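Local coordinates for 3,4-dihydroxy-2-butanone 4-phosphate synthase (Candida albicans, PDB 2RIU), which catalyses the conversion of D-ribulose 5-phosphate to formate and 3,4-dihydroxy-2-butanone 4-phosphate, a reaction that probably depends on magnesium or manganese, at residues E13-G18 / D34-A39. Sequence-based numbering, arbitrary orientation. Where two conformers were deposited one is given.
Sequences EAYKNG and DLIMAA. With 5RP (ribulose-5-phosphate), chain B.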
ATOM      1  N   GLU A  13     -18.030 -13.466 -16.995  1.00 12.01           N
ATOM      2  CA  GLU A  13     -17.254 -14.545 -17.615  1.00 12.00           C
ATOM      3  C   GLU A  13     -15.764 -14.215 -17.612  1.00 11.99           C
ATOM      4  O   GLU A  13     -14.937 -15.083 -17.340  1.00 12.22           O
ATOM      5  CB  GLU A  13     -17.742 -14.858 -19.031  1.00 12.22           C
ATOM      6  CG  GLU A  13     -19.072 -15.596 -19.065  1.00 12.60           C
ATOM      7  CD  GLU A  13     -19.076 -16.879 -18.252  1.00 13.92           C
ATOM      8  OE1 GLU A  13     -18.088 -17.649 -18.303  1.00 13.45           O
ATOM      9  OE2 GLU A  13     -20.088 -17.112 -17.564  1.00 16.13           O
ATOM     10  N   ALA A  14     -15.436 -12.957 -17.906  1.00 12.10           N
ATOM     11  CA  ALA A  14     -14.055 -12.491 -17.848  1.00 12.24           C
ATOM     12  C   ALA A  14     -13.501 -12.677 -16.437  1.00 12.32           C
ATOM     13  O   ALA A  14     -12.389 -13.180 -16.258  1.00 12.58           O
ATOM     14  CB  ALA A  14     -13.972 -11.032 -18.261  1.00 12.39           C
ATOM     15  N   TYR A  15     -14.297 -12.268 -15.451  1.00 12.34           N
ATOM     16  CA  TYR A  15     -13.941 -12.347 -14.032  1.00 12.49           C
ATOM     17  C   TYR A  15     -13.719 -13.805 -13.632  1.00 13.13           C
ATOM     18  O   TYR A  15     -12.734 -14.135 -12.975  1.00 13.02           O
ATOM     19  CB  TYR A  15     -15.071 -11.728 -13.205  1.00 11.95           C
ATOM     20  CG  TYR A  15     -14.747 -11.401 -11.764  1.00 11.66           C
ATOM     21  CD1 TYR A  15     -14.218 -10.158 -11.412  1.00 11.20           C
ATOM     22  CD2 TYR A  15     -15.003 -12.320 -10.750  1.00 11.96           C
ATOM     23  CE1 TYR A  15     -13.941  -9.844 -10.076  1.00 11.45           C
ATOM     24  CE2 TYR A  15     -14.730 -12.019  -9.420  1.00 11.46           C
ATOM     25  CZ  TYR A  15     -14.199 -10.784  -9.090  1.00 11.51           C
ATOM     26  OH  TYR A  15     -13.937 -10.494  -7.761  1.00 11.21           O
ATOM     27  N   LYS A  16     -14.636 -14.672 -14.056  1.00 14.19           N
ATOM     28  CA  LYS A  16     -14.534 -16.113 -13.831  1.00 15.73           C
ATOM     29  C   LYS A  16     -13.216 -16.676 -14.380  1.00 16.14           C
ATOM     30  O   LYS A  16     -12.623 -17.588 -13.789  1.00 16.85           O
ATOM     31  CB  LYS A  16     -15.717 -16.802 -14.515  1.00 15.60           C
ATOM     32  CG  LYS A  16     -16.390 -17.892 -13.713  1.00 16.31           C
ATOM     33  CD  LYS A  16     -17.502 -18.556 -14.524  1.00 16.59           C
ATOM     34  CE  LYS A  16     -18.758 -17.687 -14.565  1.00 17.38           C
ATOM     35  NZ  LYS A  16     -19.621 -17.900 -13.378  0.50 18.33           N
ATOM     36  N   ASN A  17     -12.762 -16.130 -15.508  1.00 16.38           N
ATOM     37  CA  ASN A  17     -11.534 -16.585 -16.151  1.00 16.89           C
ATOM     38  C   ASN A  17     -10.281 -15.845 -15.663  1.00 16.12           C
ATOM     39  O   ASN A  17      -9.242 -15.839 -16.336  1.00 16.34           O
ATOM     40  CB  ASN A  17     -11.651 -16.494 -17.673  1.00 17.77           C
ATOM     41  CG  ASN A  17     -10.864 -17.592 -18.382  1.00 20.24           C
ATOM     42  OD1 ASN A  17      -9.923 -17.317 -19.120  1.00 22.84           O
ATOM     43  ND2 ASN A  17     -11.241 -18.847 -18.139  1.00 23.93           N
ATOM     44  N   GLY A  18     -10.392 -15.224 -14.492  1.00 14.95           N
ATOM     45  CA  GLY A  18      -9.248 -14.610 -13.824  1.00 14.15           C
ATOM     46  C   GLY A  18      -8.764 -13.285 -14.380  1.00 13.40           C
ATOM     47  O   GLY A  18      -7.623 -12.891 -14.135  1.00 13.51           O
ATOM     48  N   ASP A  34     -11.036   1.515 -10.142  1.00 11.37           N
ATOM     49  CA  ASP A  34     -10.338   0.466  -9.403  1.00 11.45           C
ATOM     50  C   ASP A  34     -10.172  -0.754 -10.291  1.00 11.02           C
ATOM     51  O   ASP A  34     -11.098  -1.128 -11.011  1.00 11.21           O
ATOM     52  CB  ASP A  34     -11.194  -0.007  -8.224  1.00 11.75           C
ATOM     53  CG  ASP A  34     -10.928   0.736  -6.943  1.00 14.74           C
ATOM     54  OD1 ASP A  34     -10.349   1.847  -6.963  1.00 15.39           O
ATOM     55  OD2 ASP A  34     -11.323   0.179  -5.890  1.00 17.61           O
ATOM     56  N   LEU A  35      -9.026  -1.416 -10.188  1.00 10.24           N
ATOM     57  CA  LEU A  35      -8.911  -2.778 -10.713  1.00  9.47           C
ATOM     58  C   LEU A  35      -9.455  -3.743  -9.662  1.00  9.54           C
ATOM     59  O   LEU A  35      -9.121  -3.622  -8.481  1.00  9.10           O
ATOM     60  CB  LEU A  35      -7.456  -3.113 -11.018  1.00  9.60           C
ATOM     61  CG  LEU A  35      -6.855  -2.512 -12.290  1.00  9.23           C
ATOM     62  CD1 LEU A  35      -5.350  -2.763 -12.313  1.00  9.03           C
ATOM     63  CD2 LEU A  35      -7.535  -3.089 -13.542  1.00  8.05           C
ATOM     64  N   ILE A  36     -10.299  -4.683 -10.091  1.00  9.27           N
ATOM     65  CA  ILE A  36     -10.851  -5.708  -9.192  1.00  9.31           C
ATOM     66  C   ILE A  36     -10.762  -7.071  -9.869  1.00  9.38           C
ATOM     67  O   ILE A  36     -11.107  -7.207 -11.038  1.00  9.80           O
ATOM     68  CB  ILE A  36     -12.342  -5.421  -8.841  1.00  9.31           C
ATOM     69  CG1 ILE A  36     -12.515  -4.001  -8.276  1.00  9.07           C
ATOM     70  CG2 ILE A  36     -12.907  -6.499  -7.890  1.00  9.18           C
ATOM     71  CD1 ILE A  36     -13.900  -3.697  -7.710  1.00  9.53           C
ATOM     72  N   MET A  37     -10.306  -8.087  -9.139  1.00  9.52           N
ATOM     73  CA  MET A  37     -10.389  -9.457  -9.644  1.00  9.21           C
ATOM     74  C   MET A  37     -10.661 -10.436  -8.521  1.00  9.03           C
ATOM     75  O   MET A  37     -10.643 -10.059  -7.340  1.00  8.69           O
ATOM     76  CB  MET A  37      -9.133  -9.856 -10.433  1.00  9.68           C
ATOM     77  CG  MET A  37      -7.874 -10.085  -9.589  1.00  9.63           C
ATOM     78  SD  MET A  37      -6.596 -10.929 -10.551  1.00  9.94           S
ATOM     79  CE  MET A  37      -7.313 -12.568 -10.674  1.00 10.14           C
ATOM     80  N   ALA A  38     -10.926 -11.688  -8.882  1.00  8.62           N
ATOM     81  CA  ALA A  38     -11.234 -12.707  -7.882  1.00  8.66           C
ATOM     82  C   ALA A  38     -10.010 -13.007  -7.022  1.00  8.77           C
ATOM     83  O   ALA A  38      -8.917 -13.228  -7.548  1.00  9.05           O
ATOM     84  CB  ALA A  38     -11.745 -13.971  -8.551  1.00  8.63           C
ATOM     85  N   ALA A  39     -10.191 -13.009  -5.702  1.00  8.99           N
ATOM     86  CA  ALA A  39      -9.078 -13.249  -4.787  1.00  9.06           C
ATOM     87  C   ALA A  39      -8.417 -14.601  -5.036  1.00  9.13           C
ATOM     88  O   ALA A  39      -7.189 -14.703  -5.013  1.00  9.24           O
ATOM     89  CB  ALA A  39      -9.540 -13.137  -3.329  1.00  9.13           C
TER
HETATM   90  C2  5RP B 701     -12.295   3.615  -2.329  1.00 34.28           C
HETATM   91  C3  5RP B 701     -11.741   2.295  -2.812  1.00 33.27           C
HETATM   92  C5  5RP B 701     -10.746   1.512  -1.997  1.00 31.91           C
HETATM   93  O13 5RP B 701     -10.276   0.411  -2.787  1.00 32.94           O
HETATM   94  C6  5RP B 701     -11.285   0.995  -0.654  1.00 28.79           C
HETATM   95  O14 5RP B 701     -10.272   0.165  -0.075  1.00 29.79           O
HETATM   96  C7  5RP B 701     -12.574   0.175  -0.724  1.00 26.05           C
HETATM   97  O8  5RP B 701     -13.616   0.971  -1.279  1.00 22.53           O
HETATM   98  P9  5RP B 701     -15.045   1.172  -0.579  1.00 18.62           P
HETATM   99  O12 5RP B 701     -14.787   1.981   0.671  1.00 19.01           O
HETATM  100  O11 5RP B 701     -15.592  -0.210  -0.300  1.00 18.84           O
HETATM  101  O10 5RP B 701     -15.769   1.899  -1.687  1.00 18.67           O
HETATM  102  O4  5RP B 701     -12.101   1.863  -3.893  1.00 34.81           O
HETATM  103  O1  5RP B 701     -12.409   4.487  -3.461  1.00 34.98           O
HETATM  104  O   HOH W   1     -10.954 -12.465 -11.729  1.00 11.38           O
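Tyr15 lays its ring obliquely across the Met37-Ala38 peptide, where helix 8-16, ended by a Schellman motif, meets the C-terminal end of strand 34-38 in the mixed sheet. Tyr15 CZ sits 3.4 Å from Ala38 N, while Tyr15 CE1 lies 3.6 Å from Met37 CA. On the CE2 side of the ring the contact is apolar, Tyr15 CE2 to Ala38 CB 3.7 Å; on the CE1 side, Tyr15 CE1 meets Ile36 CG2 at 4.1 Å. A chi1 of -165°, which sets CG opposite the backbone N, carries the ring toward the strand, and its hydroxyl, lying by the Met37-Ala38 peptide, is hydrogen-bonded to Ser153 OG on helix 145-155, which also packs against Ile36. A water bridges the two backbones: it donates to Tyr15 O (2.7 Å) and accepts from Ala38 N (3.0 Å), so it satisfies a buried amide beside the ring. Gly18, the C-prime residue with phi 76°, turns the chain out of the helix, Gly18 N bonding to Tyr15 O and Glu19 N to Ala14 O. At the far end of the strand, Asp34 OD2 accepts a hydrogen bond from O13 of ribulose-5-phosphate. Met37, bent at chi3 (-71°), brings its methyl CE to 3.5 Å from Gly18 O, the carbonyl oxygen that also takes a hydrogen bond from Lys46 NZ.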